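Long-range contacts in fructose-bisphosphatase (Pyrococcus horikoshii, PDB 1VDW), which probably hydrolyses fructose 1,6-bisphosphate to fructose 6-phosphate and phosphate with the help of magnesium, as a homodimeric member of the inositol monophosphatase superfamily: residues V63-E68 / V81-L86; S102-H107 / I202-V207; V121-E126 / L179-R184; I151-K156 / A189-R194; N195-T200 / V234-A239. All coordinates share one frame; numbering follows the deposited sequence.

In the fold
The five contacts show how two sheets and the helices between them frame the predicted magnesium site. Contacts 1 and 2 have centres about 9 Å apart and share the larger sheet, bonded through Val82 N to Ala104 O at 2.9 Å; contact 3 lies farther along it, at the subunit interface. Contacts 4 and 5, also about 9 Å between centres, belong to the smaller sheet, where Asp192 N meets Ile236 O at 2.9 Å. Helix 199-211 serves both contact 2 and contact 5. At the predicted magnesium site, Glu68 OE1 of contact 1 forms a 2.9 Å salt bridge with Arg198 NH1 of contact 5, near Asp84 and Asp201.

Contact 1. Residues V63-E68 / V81-L86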
# COMPACT_ATOMS: atom_id res chain seq x y z
N VAL A 63 -11.79 -20.08 -25.20
CA VAL A 63 -10.39 -20.33 -24.87
C VAL A 63 -10.26 -21.10 -23.56
O VAL A 63 -11.23 -21.21 -22.80
CB VAL A 63 -9.58 -19.01 -24.76
CG1 VAL A 63 -9.70 -18.22 -26.05
CG2 VAL A 63 -10.09 -18.18 -23.58
N ASN A 64 -9.07 -21.64 -23.30
CA ASN A 64 -8.84 -22.37 -22.06
C ASN A 64 -8.68 -21.31 -20.97
O ASN A 64 -8.15 -20.23 -21.23
CB ASN A 64 -7.57 -23.22 -22.14
CG ASN A 64 -7.57 -24.16 -23.33
OD1 ASN A 64 -8.58 -24.81 -23.62
ND2 ASN A 64 -6.44 -24.25 -24.01
N VAL A 65 -9.14 -21.61 -19.76
CA VAL A 65 -9.04 -20.66 -18.67
C VAL A 65 -8.48 -21.27 -17.41
O VAL A 65 -8.85 -22.38 -17.01
CB VAL A 65 -10.43 -20.06 -18.33
CG1 VAL A 65 -10.28 -18.96 -17.30
CG2 VAL A 65 -11.08 -19.53 -19.59
N VAL A 66 -7.57 -20.53 -16.77
CA VAL A 66 -6.97 -20.98 -15.53
C VAL A 66 -7.17 -19.87 -14.50
O VAL A 66 -6.73 -18.74 -14.69
CB VAL A 66 -5.45 -21.24 -15.69
CG1 VAL A 66 -4.87 -21.76 -14.38
CG2 VAL A 66 -5.21 -22.24 -16.80
N SER A 67 -7.88 -20.20 -13.43
CA SER A 67 -8.14 -19.25 -12.35
C SER A 67 -8.10 -20.08 -11.07
O SER A 67 -8.52 -21.23 -11.06
CB SER A 67 -9.50 -18.58 -12.53
OG SER A 67 -9.59 -17.39 -11.77
N GLU A 68 -7.61 -19.48 -9.99
CA GLU A 68 -7.48 -20.19 -8.72
C GLU A 68 -8.74 -20.90 -8.21
O GLU A 68 -8.69 -22.08 -7.87
CB GLU A 68 -6.96 -19.24 -7.64
CG GLU A 68 -6.73 -19.92 -6.29
CD GLU A 68 -5.95 -19.05 -5.32
OE1 GLU A 68 -5.75 -19.49 -4.17
OE2 GLU A 68 -5.53 -17.94 -5.71
N VAL A 81 -5.86 -18.51 -21.01
CA VAL A 81 -5.80 -17.28 -20.24
C VAL A 81 -5.61 -17.65 -18.77
O VAL A 81 -6.34 -18.49 -18.23
CB VAL A 81 -7.08 -16.43 -20.45
CG1 VAL A 81 -7.28 -16.15 -21.93
CG2 VAL A 81 -8.29 -17.14 -19.87
N VAL A 82 -4.61 -17.04 -18.14
CA VAL A 82 -4.29 -17.27 -16.73
C VAL A 82 -4.67 -15.97 -16.04
O VAL A 82 -4.03 -14.93 -16.23
CB VAL A 82 -2.78 -17.55 -16.56
CG1 VAL A 82 -2.44 -17.76 -15.09
CG2 VAL A 82 -2.41 -18.79 -17.37
N VAL A 83 -5.71 -16.03 -15.21
CA VAL A 83 -6.24 -14.82 -14.60
C VAL A 83 -6.52 -14.80 -13.11
O VAL A 83 -6.76 -15.83 -12.47
CB VAL A 83 -7.56 -14.45 -15.34
CG1 VAL A 83 -8.56 -15.58 -15.21
CG2 VAL A 83 -8.13 -13.16 -14.80
N ASP A 84 -6.47 -13.59 -12.56
CA ASP A 84 -6.81 -13.33 -11.17
C ASP A 84 -7.85 -12.22 -11.32
O ASP A 84 -7.50 -11.07 -11.57
CB ASP A 84 -5.61 -12.82 -10.36
CG ASP A 84 -5.94 -12.66 -8.89
OD1 ASP A 84 -7.14 -12.78 -8.54
OD2 ASP A 84 -5.02 -12.42 -8.08
N PRO A 85 -9.14 -12.56 -11.20
CA PRO A 85 -10.24 -11.61 -11.33
C PRO A 85 -10.14 -10.40 -10.41
O PRO A 85 -10.57 -9.30 -10.75
CB PRO A 85 -11.47 -12.46 -11.03
CG PRO A 85 -11.06 -13.83 -11.48
CD PRO A 85 -9.65 -13.93 -10.96
N LEU A 86 -9.61 -10.62 -9.22
CA LEU A 86 -9.44 -9.54 -8.26
C LEU A 86 -8.32 -9.84 -7.29
O LEU A 86 -8.47 -10.63 -6.36
CB LEU A 86 -10.73 -9.29 -7.47
CG LEU A 86 -10.64 -8.20 -6.39
CD1 LEU A 86 -10.44 -6.84 -7.03
CD2 LEU A 86 -11.90 -8.22 -5.53
O HOH W 1 -7.27 -16.52 -9.78
O HOH W 2 -7.41 -15.89 -7.32
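Val81 is held through its own backbone N and O: its N donates to Asn64 O at 2.9 Å, and its O receives Val66 N at 2.8 Å. Val83 N then meets Val66 O almost head-on, at a C=O...N angle of 179°, and the parallel pairing of strands 64-67 and 81-84 is set. Around these bonds the valines close up. Val81 sends CG1 to Val63 CG2 at 3.8 Å, while its CG2, wedged between its own backbone N and carbonyl carbon, rests on both methyls of Val65. Beyond Val83 the strands part, and a water takes over: it accepts from Glu68 N at 3.0 Å and donates to Val83 O at 2.8 Å. Helix 45-60 packs on Ser67 and Val83, and Thr200 touches Val66 and Val82. Arg198 holds Glu68 OE1 in a salt bridge. The pairing thus brings two predicted magnesium ligands together, Glu68 OE2 lying 6.0 Å from Asp84 OD2, which is consistent with a shared metal site.

Contact 2. Residues S102-H107 / I202-V207; sequences SVAIFH and IAAGVV
With OG anti to the backbone N (chi1 175°), Ser102 carries its hydroxyl across to the methyl of Ala204, and Ser102 OG and Ala204 CB lie 3.1 Å apart. The same methyl rests near the backbone of the strand, 3.5 Å from Val103 O. Two residues along the strand, Ala104 meets Ala203 methyl to methyl, CB to CB at 3.6 Å, and Ala104 CB reaches the backbone N of Ala204. Such small side chains let the helix lie close across the sheet, its axis 6.3 Å from that of the strand and crossing at 71°, the alpha-on-beta packing of the layered alpha/beta fold of the inositol monophosphatase superfamily. Water supplies the polar link. One molecule donates to Ser102 OG at 2.8 Å and accepts from Gly205 N; another accepts from Ser102 OG at 2.7 Å and makes a weak bond to Ala204 N. The helix is kinked here, where the amides of Ala204 and Gly205 lack bonds to the preceding turn, and the waters offer them other acceptors. Strand 100-107 runs between strands 79-84 and 110-118 in the large sheet; helix 199-211 lies across one face, and helix 45-60 covers the other through Val103.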
# COMPACT_ATOMS: atom_id res chain seq x y z
N SER A 102 -5.79 -9.04 -13.09
CA SER A 102 -4.58 -9.55 -13.73
C SER A 102 -4.92 -10.62 -14.77
O SER A 102 -5.55 -11.62 -14.44
CB SER A 102 -3.66 -10.15 -12.65
OG SER A 102 -2.51 -10.77 -13.21
N VAL A 103 -4.50 -10.40 -16.01
CA VAL A 103 -4.79 -11.34 -17.09
C VAL A 103 -3.58 -11.58 -17.99
O VAL A 103 -2.99 -10.63 -18.49
CB VAL A 103 -5.94 -10.82 -17.99
CG1 VAL A 103 -6.11 -11.73 -19.21
CG2 VAL A 103 -7.24 -10.76 -17.21
N ALA A 104 -3.22 -12.84 -18.19
CA ALA A 104 -2.11 -13.21 -19.06
C ALA A 104 -2.67 -14.14 -20.14
O ALA A 104 -3.37 -15.11 -19.83
CB ALA A 104 -1.02 -13.91 -18.28
N ILE A 105 -2.37 -13.82 -21.40
CA ILE A 105 -2.86 -14.59 -22.54
C ILE A 105 -1.72 -15.37 -23.19
O ILE A 105 -0.69 -14.81 -23.54
CB ILE A 105 -3.45 -13.68 -23.62
CG1 ILE A 105 -4.44 -12.69 -23.00
CG2 ILE A 105 -4.12 -14.51 -24.71
CD1 ILE A 105 -5.67 -13.33 -22.43
N PHE A 106 -1.94 -16.67 -23.37
CA PHE A 106 -0.92 -17.52 -23.97
C PHE A 106 -1.36 -18.16 -25.27
O PHE A 106 -2.46 -18.71 -25.36
CB PHE A 106 -0.54 -18.63 -22.98
CG PHE A 106 0.16 -18.13 -21.75
CD1 PHE A 106 1.55 -18.10 -21.69
CD2 PHE A 106 -0.57 -17.65 -20.67
CE1 PHE A 106 2.20 -17.61 -20.57
CE2 PHE A 106 0.07 -17.15 -19.54
CZ PHE A 106 1.46 -17.14 -19.49
N HIS A 107 -0.49 -18.07 -26.27
CA HIS A 107 -0.77 -18.72 -27.53
C HIS A 107 -0.10 -20.05 -27.33
O HIS A 107 1.08 -20.19 -27.63
CB HIS A 107 -0.13 -18.01 -28.72
CG HIS A 107 -0.47 -18.68 -30.01
ND1 HIS A 107 0.16 -18.39 -31.21
CD2 HIS A 107 -1.36 -19.66 -30.28
CE1 HIS A 107 -0.34 -19.17 -32.15
NE2 HIS A 107 -1.26 -19.95 -31.62
N ILE A 202 0.67 -14.37 -10.33
CA ILE A 202 1.81 -13.71 -10.93
C ILE A 202 1.99 -13.71 -12.44
O ILE A 202 2.85 -13.00 -12.95
CB ILE A 202 3.12 -14.30 -10.35
CG1 ILE A 202 3.24 -15.78 -10.74
CG2 ILE A 202 3.12 -14.17 -8.83
CD1 ILE A 202 4.58 -16.39 -10.41
N ALA A 203 1.19 -14.49 -13.16
CA ALA A 203 1.36 -14.58 -14.60
C ALA A 203 1.49 -13.26 -15.34
O ALA A 203 2.48 -13.02 -16.02
CB ALA A 203 0.23 -15.41 -15.20
N ALA A 204 0.49 -12.39 -15.21
CA ALA A 204 0.54 -11.11 -15.92
C ALA A 204 1.70 -10.24 -15.44
O ALA A 204 2.39 -9.61 -16.25
CB ALA A 204 -0.78 -10.37 -15.76
N GLY A 205 1.90 -10.18 -14.13
CA GLY A 205 2.97 -9.37 -13.58
C GLY A 205 4.33 -9.80 -14.09
O GLY A 205 5.19 -8.97 -14.35
N VAL A 206 4.52 -11.11 -14.23
CA VAL A 206 5.80 -11.62 -14.71
C VAL A 206 6.01 -11.24 -16.17
O VAL A 206 7.09 -10.81 -16.56
CB VAL A 206 5.88 -13.15 -14.54
CG1 VAL A 206 7.09 -13.70 -15.28
CG2 VAL A 206 5.98 -13.50 -13.06
N VAL A 207 4.97 -11.40 -16.99
CA VAL A 207 5.08 -11.05 -18.40
C VAL A 207 5.38 -9.56 -18.56
O VAL A 207 6.27 -9.17 -19.31
CB VAL A 207 3.77 -11.37 -19.17
CG1 VAL A 207 3.83 -10.79 -20.58
CG2 VAL A 207 3.57 -12.88 -19.25
O HOH W 3 0.05 -10.86 -12.09
O HOH W 4 -2.52 -13.41 -13.93

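Contact 3. Residues V121-E126 / L179-R184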
# COMPACT_ATOMS: atom_id res chain seq x y z
N VAL A 121 -6.44 4.27 -9.63
CA VAL A 121 -5.74 5.35 -10.32
C VAL A 121 -5.92 5.26 -11.84
O VAL A 121 -5.17 5.86 -12.59
CB VAL A 121 -4.24 5.38 -9.96
CG1 VAL A 121 -4.06 5.98 -8.57
CG2 VAL A 121 -3.65 3.97 -10.01
N GLU A 122 -6.93 4.52 -12.27
CA GLU A 122 -7.27 4.38 -13.69
C GLU A 122 -6.07 4.02 -14.56
O GLU A 122 -5.87 4.59 -15.63
CB GLU A 122 -7.89 5.69 -14.19
CG GLU A 122 -9.18 6.06 -13.46
CD GLU A 122 -9.72 7.42 -13.86
OE1 GLU A 122 -9.71 7.75 -15.06
OE2 GLU A 122 -10.17 8.17 -12.96
N ARG A 123 -5.28 3.05 -14.11
CA ARG A 123 -4.10 2.64 -14.84
C ARG A 123 -4.20 1.29 -15.51
O ARG A 123 -4.58 0.30 -14.88
CB ARG A 123 -2.89 2.58 -13.91
CG ARG A 123 -2.36 3.90 -13.45
CD ARG A 123 -1.27 3.60 -12.45
NE ARG A 123 -0.76 4.79 -11.80
CZ ARG A 123 -0.05 4.79 -10.67
NH1 ARG A 123 0.24 3.64 -10.05
NH2 ARG A 123 0.36 5.94 -10.17
N LEU A 124 -3.83 1.25 -16.78
CA LEU A 124 -3.83 -0.01 -17.51
C LEU A 124 -2.40 -0.34 -17.90
O LEU A 124 -1.80 0.37 -18.72
CB LEU A 124 -4.70 0.05 -18.77
CG LEU A 124 -4.68 -1.24 -19.61
CD1 LEU A 124 -5.25 -2.39 -18.79
CD2 LEU A 124 -5.49 -1.06 -20.89
N TYR A 125 -1.84 -1.38 -17.28
CA TYR A 125 -0.49 -1.83 -17.60
C TYR A 125 -0.64 -2.94 -18.62
O TYR A 125 -1.48 -3.83 -18.46
CB TYR A 125 0.21 -2.42 -16.37
CG TYR A 125 0.42 -1.49 -15.21
CD1 TYR A 125 1.66 -0.90 -14.99
CD2 TYR A 125 -0.61 -1.22 -14.31
CE1 TYR A 125 1.88 -0.07 -13.89
CE2 TYR A 125 -0.40 -0.40 -13.20
CZ TYR A 125 0.84 0.17 -13.00
OH TYR A 125 1.04 0.97 -11.90
N GLU A 126 0.18 -2.90 -19.67
CA GLU A 126 0.13 -3.92 -20.70
C GLU A 126 1.53 -4.43 -21.01
O GLU A 126 2.50 -3.68 -21.00
CB GLU A 126 -0.50 -3.37 -21.98
CG GLU A 126 -1.94 -2.94 -21.83
CD GLU A 126 -2.49 -2.34 -23.10
OE1 GLU A 126 -3.21 -3.06 -23.84
OE2 GLU A 126 -2.19 -1.16 -23.37
N LEU A 179 4.39 -6.17 -8.88
CA LEU A 179 5.16 -6.50 -10.06
C LEU A 179 5.02 -5.39 -11.12
O LEU A 179 5.98 -5.07 -11.81
CB LEU A 179 4.70 -7.85 -10.63
CG LEU A 179 5.18 -9.05 -9.79
CD1 LEU A 179 4.42 -10.30 -10.20
CD2 LEU A 179 6.68 -9.24 -9.98
N ALA A 180 3.83 -4.81 -11.23
CA ALA A 180 3.61 -3.72 -12.18
C ALA A 180 4.45 -2.51 -11.76
O ALA A 180 4.98 -1.79 -12.60
CB ALA A 180 2.13 -3.35 -12.22
N TYR A 181 4.55 -2.29 -10.45
CA TYR A 181 5.34 -1.17 -9.94
C TYR A 181 6.80 -1.39 -10.28
O TYR A 181 7.51 -0.44 -10.63
CB TYR A 181 5.16 -1.03 -8.43
CG TYR A 181 3.81 -0.51 -7.98
CD1 TYR A 181 2.84 -0.10 -8.90
CD2 TYR A 181 3.50 -0.44 -6.62
CE1 TYR A 181 1.58 0.37 -8.47
CE2 TYR A 181 2.26 0.02 -6.19
CZ TYR A 181 1.31 0.42 -7.11
OH TYR A 181 0.09 0.85 -6.66
N LEU A 182 7.26 -2.63 -10.16
CA LEU A 182 8.64 -2.95 -10.52
C LEU A 182 8.83 -2.65 -12.01
O LEU A 182 9.83 -2.05 -12.42
CB LEU A 182 8.91 -4.44 -10.26
CG LEU A 182 10.19 -5.03 -10.84
CD1 LEU A 182 11.41 -4.38 -10.19
CD2 LEU A 182 10.19 -6.53 -10.62
N ALA A 183 7.85 -3.04 -12.81
CA ALA A 183 7.90 -2.85 -14.26
C ALA A 183 8.03 -1.40 -14.70
O ALA A 183 8.66 -1.13 -15.72
CB ALA A 183 6.68 -3.48 -14.91
N ARG A 184 7.45 -0.47 -13.95
CA ARG A 184 7.54 0.93 -14.36
C ARG A 184 8.56 1.74 -13.57
O ARG A 184 8.67 2.95 -13.76
CB ARG A 184 6.17 1.60 -14.31
CG ARG A 184 5.57 1.76 -12.93
CD ARG A 184 4.26 2.56 -13.00
NE ARG A 184 3.61 2.65 -11.70
CZ ARG A 184 4.00 3.47 -10.72
NH1 ARG A 184 5.04 4.27 -10.89
NH2 ARG A 184 3.38 3.44 -9.55
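Tyr125 OH is the polar centre of this contact, receiving Arg184 NE at 3.1 Å with an N-H...O angle of 160° and bonding also to Glu118. Arg184 CG lies between its backbone N and carbonyl carbon, and the chain, extended from CG to NE, carries NE there. The phenol oxygen lies in the guanidinium plane of Arg184, which is turned only 24° from the ring, so the two groups are nearly coplanar and meet at their edges. One face of the same ring is taken by Ala180, whose CB stands 3.6 Å from the ring centroid, almost on the ring normal: a CH-pi contact. The Tyr181 ring brings its edge to the phenol oxygen, CE1 lying 3.5 Å from Tyr125 OH. Helix 175-184 thereby docks on strand 123-128 of the large sheet, its axis 10.1 Å away, the gap spanned by the aromatic ring. Next to this strand's start, Glu122 and Arg123 both face Glu118 in a G1 beta bulge. From there Arg123 extends to Arg184, the guanidinium planes 66° apart, and Arg123 NH1 comes within 3.2 Å of Arg184 NH2, two donors side by side. Their charges are probably offset by Glu118, which forms a salt bridge with Arg123 NH1 and accepts from Tyr181 OH. Arg123 NH2 and Arg184 NH1 also donate to the backbone oxygens of Gly95 and Asn94, respectively, of the second subunit.

Contact 4. Residues I151-K156 / A189-R194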
# COMPACT_ATOMS: atom_id res chain seq x y z
N ILE A 151 11.99 -2.31 -2.01
CA ILE A 151 11.42 -3.56 -2.49
C ILE A 151 10.10 -3.95 -1.85
O ILE A 151 9.74 -3.44 -0.80
CB ILE A 151 12.40 -4.75 -2.24
CG1 ILE A 151 12.43 -5.11 -0.75
CG2 ILE A 151 13.80 -4.37 -2.72
CD1 ILE A 151 13.11 -6.45 -0.45
N SER A 152 9.38 -4.83 -2.53
CA SER A 152 8.17 -5.43 -1.98
C SER A 152 8.73 -6.71 -1.36
O SER A 152 9.56 -7.39 -1.98
CB SER A 152 7.16 -5.73 -3.09
OG SER A 152 6.18 -6.66 -2.66
N PHE A 153 8.29 -7.04 -0.15
CA PHE A 153 8.81 -8.20 0.54
C PHE A 153 7.76 -8.95 1.34
O PHE A 153 7.05 -8.36 2.16
CB PHE A 153 9.95 -7.73 1.47
CG PHE A 153 10.67 -8.83 2.20
CD1 PHE A 153 10.96 -10.05 1.59
CD2 PHE A 153 11.13 -8.62 3.50
CE1 PHE A 153 11.70 -11.03 2.26
CE2 PHE A 153 11.87 -9.60 4.17
CZ PHE A 153 12.15 -10.80 3.55
N TYR A 154 7.66 -10.25 1.07
CA TYR A 154 6.73 -11.15 1.75
C TYR A 154 7.50 -12.39 2.20
O TYR A 154 8.17 -13.04 1.39
CB TYR A 154 5.63 -11.65 0.81
CG TYR A 154 4.64 -10.63 0.30
CD1 TYR A 154 3.35 -10.56 0.83
CD2 TYR A 154 4.96 -9.81 -0.77
CE1 TYR A 154 2.40 -9.70 0.30
CE2 TYR A 154 4.01 -8.94 -1.30
CZ TYR A 154 2.74 -8.90 -0.76
OH TYR A 154 1.79 -8.07 -1.30
N THR A 155 7.41 -12.72 3.48
CA THR A 155 8.06 -13.91 4.01
C THR A 155 7.32 -14.37 5.26
O THR A 155 6.64 -13.58 5.91
CB THR A 155 9.53 -13.65 4.38
OG1 THR A 155 10.12 -14.87 4.85
CG2 THR A 155 9.64 -12.59 5.46
N LYS A 156 7.46 -15.65 5.58
CA LYS A 156 6.82 -16.22 6.76
C LYS A 156 7.87 -16.32 7.87
O LYS A 156 7.54 -16.54 9.03
CB LYS A 156 6.29 -17.62 6.45
CG LYS A 156 5.21 -17.67 5.38
CD LYS A 156 3.81 -17.53 5.98
CE LYS A 156 3.60 -16.18 6.65
NZ LYS A 156 2.25 -16.09 7.27
N ALA A 189 12.78 -4.28 -6.59
CA ALA A 189 12.58 -5.72 -6.52
C ALA A 189 11.27 -6.09 -5.83
O ALA A 189 10.69 -5.29 -5.10
CB ALA A 189 13.75 -6.39 -5.79
N VAL A 190 10.81 -7.31 -6.10
CA VAL A 190 9.61 -7.88 -5.51
C VAL A 190 10.05 -9.27 -5.06
O VAL A 190 10.48 -10.09 -5.87
CB VAL A 190 8.46 -8.00 -6.52
CG1 VAL A 190 7.27 -8.71 -5.88
CG2 VAL A 190 8.04 -6.62 -7.00
N VAL A 191 9.93 -9.51 -3.77
CA VAL A 191 10.36 -10.77 -3.18
C VAL A 191 9.24 -11.41 -2.39
O VAL A 191 8.74 -10.83 -1.43
CB VAL A 191 11.55 -10.52 -2.23
CG1 VAL A 191 12.04 -11.84 -1.63
CG2 VAL A 191 12.67 -9.81 -2.97
N ASP A 192 8.81 -12.60 -2.81
CA ASP A 192 7.76 -13.31 -2.09
C ASP A 192 8.22 -14.75 -1.95
O ASP A 192 8.25 -15.51 -2.93
CB ASP A 192 6.44 -13.27 -2.85
CG ASP A 192 5.27 -13.78 -2.02
OD1 ASP A 192 5.46 -14.74 -1.24
OD2 ASP A 192 4.16 -13.23 -2.16
N ILE A 193 8.59 -15.12 -0.73
CA ILE A 193 9.09 -16.46 -0.46
C ILE A 193 8.23 -17.20 0.55
O ILE A 193 8.72 -18.03 1.32
CB ILE A 193 10.56 -16.39 0.03
CG1 ILE A 193 10.67 -15.50 1.27
CG2 ILE A 193 11.44 -15.83 -1.08
CD1 ILE A 193 12.09 -15.38 1.82
N ARG A 194 6.93 -16.92 0.53
CA ARG A 194 5.97 -17.54 1.44
C ARG A 194 5.49 -18.92 1.00
O ARG A 194 4.81 -19.60 1.78
CB ARG A 194 4.73 -16.66 1.58
CG ARG A 194 4.94 -15.28 2.17
CD ARG A 194 3.63 -14.51 2.14
NE ARG A 194 3.22 -14.18 0.78
CZ ARG A 194 2.03 -13.66 0.46
NH1 ARG A 194 1.14 -13.41 1.41
NH2 ARG A 194 1.75 -13.37 -0.80
O HOH W 5 8.47 -17.95 4.11
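The guanidinium of Arg194 has Tyr154 CD1 over the centre of one face, 3.4 Å above its plane, with ring and guanidinium planes 32° apart. The ring itself has the Asp192 carboxylate over one face, OD2 lying 3.6 Å from Tyr154 CG and the planes within 8° of each other, while Val191 O approaches its edge. Asp192 fixes the arginine side-on: NH2 of Arg194 reaches the syn lone pair of OD2 at 2.8 Å, and NE meets OD1 at 3.1 Å in the guanidinium plane. OD1 also accepts the backbone N of Arg194, closing an Asx turn where the chain leaves the strand. A chain bent at chi3 (-68°) folds the arginine back to this position. With an alanine at Arg194, Asp192 would probably lose its charged mate and Tyr154 CD1 its guanidinium neighbour. Strands 150-154 and 189-193 are parallel neighbours in the smaller sheet; helix 175-184, which precedes strand 189-193, packs on Tyr154 and Val190. Four backbone hydrogen bonds join them, from Ser152 N to Ala189 O at one end to Ile193 N to Tyr154 O at the other. Phe153 and Val191 lie side by side on the other side of the sheet, pointing the same way, Val191 CG1 3.8 Å from Phe153 CD1, with helices 160-164 and 242-250 covering them. Tyr154 OH and Ser152 OG both bond to Glu178.

Contact 5. Residues N195-T200 / V234-A239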
# COMPACT_ATOMS: atom_id res chain seq x y z
N ASN A 195 5.81 -19.33 -0.22
CA ASN A 195 5.34 -20.61 -0.76
C ASN A 195 3.81 -20.53 -0.71
O ASN A 195 3.12 -21.51 -0.42
CB ASN A 195 5.83 -21.77 0.11
CG ASN A 195 5.72 -23.11 -0.60
OD1 ASN A 195 6.28 -23.30 -1.68
ND2 ASN A 195 5.00 -24.04 0.01
N TYR A 196 3.30 -19.33 -1.02
CA TYR A 196 1.87 -19.02 -0.98
C TYR A 196 1.24 -18.66 -2.32
O TYR A 196 0.09 -18.99 -2.59
CB TYR A 196 1.68 -17.86 0.01
CG TYR A 196 0.28 -17.30 0.10
CD1 TYR A 196 -0.70 -17.92 0.88
CD2 TYR A 196 -0.06 -16.12 -0.57
CE1 TYR A 196 -1.98 -17.37 0.99
CE2 TYR A 196 -1.33 -15.57 -0.46
CZ TYR A 196 -2.28 -16.20 0.33
OH TYR A 196 -3.54 -15.64 0.45
N LEU A 197 1.99 -17.95 -3.16
CA LEU A 197 1.49 -17.52 -4.46
C LEU A 197 1.18 -18.66 -5.42
O LEU A 197 1.76 -19.74 -5.32
CB LEU A 197 2.50 -16.58 -5.13
CG LEU A 197 2.80 -15.26 -4.42
CD1 LEU A 197 3.95 -14.56 -5.14
CD2 LEU A 197 1.57 -14.38 -4.40
N ARG A 198 0.26 -18.40 -6.34
CA ARG A 198 -0.12 -19.37 -7.36
C ARG A 198 0.24 -18.75 -8.71
O ARG A 198 0.41 -17.53 -8.81
CB ARG A 198 -1.62 -19.64 -7.31
CG ARG A 198 -2.12 -20.10 -5.94
CD ARG A 198 -1.53 -21.44 -5.55
NE ARG A 198 -2.53 -22.50 -5.59
CZ ARG A 198 -3.58 -22.57 -4.77
NH1 ARG A 198 -3.76 -21.64 -3.85
NH2 ARG A 198 -4.44 -23.57 -4.88
N PRO A 199 0.36 -19.57 -9.76
CA PRO A 199 0.71 -19.02 -11.08
C PRO A 199 -0.29 -17.95 -11.53
O PRO A 199 0.07 -16.98 -12.20
CB PRO A 199 0.68 -20.25 -11.98
CG PRO A 199 1.12 -21.34 -11.06
CD PRO A 199 0.33 -21.04 -9.81
N THR A 200 -1.55 -18.12 -11.14
CA THR A 200 -2.61 -17.18 -11.49
C THR A 200 -2.37 -15.79 -10.89
O THR A 200 -2.79 -14.77 -11.45
CB THR A 200 -3.99 -17.70 -11.03
OG1 THR A 200 -3.91 -18.11 -9.66
CG2 THR A 200 -4.42 -18.88 -11.88
N VAL A 234 4.19 -21.00 -5.77
CA VAL A 234 5.38 -20.40 -6.35
C VAL A 234 5.98 -19.29 -5.49
O VAL A 234 5.28 -18.59 -4.76
CB VAL A 234 5.06 -19.82 -7.76
CG1 VAL A 234 3.96 -18.78 -7.66
CG2 VAL A 234 6.31 -19.21 -8.37
N ASN A 235 7.30 -19.16 -5.59
CA ASN A 235 8.05 -18.13 -4.89
C ASN A 235 8.75 -17.33 -5.96
O ASN A 235 9.21 -17.88 -6.96
CB ASN A 235 9.10 -18.75 -3.97
CG ASN A 235 8.48 -19.51 -2.83
OD1 ASN A 235 7.74 -18.95 -2.02
ND2 ASN A 235 8.78 -20.80 -2.75
N ILE A 236 8.83 -16.02 -5.77
CA ILE A 236 9.48 -15.19 -6.76
C ILE A 236 10.46 -14.17 -6.20
O ILE A 236 10.27 -13.63 -5.10
CB ILE A 236 8.46 -14.43 -7.63
CG1 ILE A 236 7.61 -13.51 -6.74
CG2 ILE A 236 7.59 -15.41 -8.40
CD1 ILE A 236 6.67 -12.61 -7.52
N ILE A 237 11.52 -13.95 -6.96
CA ILE A 237 12.51 -12.95 -6.64
C ILE A 237 12.67 -12.24 -7.98
O ILE A 237 13.33 -12.75 -8.89
CB ILE A 237 13.86 -13.56 -6.21
CG1 ILE A 237 13.69 -14.38 -4.93
CG2 ILE A 237 14.86 -12.45 -5.96
CD1 ILE A 237 13.01 -15.72 -5.12
N ALA A 238 12.03 -11.08 -8.10
CA ALA A 238 12.07 -10.29 -9.32
C ALA A 238 12.83 -9.00 -9.03
O ALA A 238 12.60 -8.36 -8.00
CB ALA A 238 10.65 -9.97 -9.78
N ALA A 239 13.73 -8.62 -9.93
CA ALA A 239 14.51 -7.42 -9.70
C ALA A 239 14.93 -6.71 -10.98
O ALA A 239 14.83 -7.26 -12.08
CB ALA A 239 15.75 -7.75 -8.86
O HOH W 6 4.71 -17.20 -2.23
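Asn235 OD1 takes the backbone N of Asn195 at 2.7 Å, the donor lying in the carbonyl plane on a lone pair, although the bond is bent to 138° at the hydrogen. CG of Asn235 stands anti to its own carbonyl carbon (chi1 -67°), which swings the amide toward the corner where the chain leaves strand 189-193. The second direct bond runs from Val234 N to Leu197 O at 2.8 Å, its donor well above the carbonyl plane. Between these two bonds a water accepts from Tyr196 N at 2.8 Å and donates to Val234 O at 2.9 Å, filling the place of a direct backbone link. A leucine in place of Asn235 would probably leave Asn195 N without this acceptor and the corner less firmly fixed. Apolar contacts flank the polar ones. Val234 CG1 sits against Leu197 CB at 3.7 Å and also touches the backbone of Arg198; farther along, Leu197 CD1 meets Ile236 CD1 at 4.1 Å, the two side chains crossing at about a right angle. Arg198, at the N-cap position of helix 199-211, forms a salt bridge with Glu68 and donates its N to Asp201; Glu68 and Asp201 are predicted magnesium ligands. Strand 234-239 itself runs antiparallel between strands 189-193 and 215-217, with helix 242-250 packed on Ile237 and helix 175-184 on Ala238.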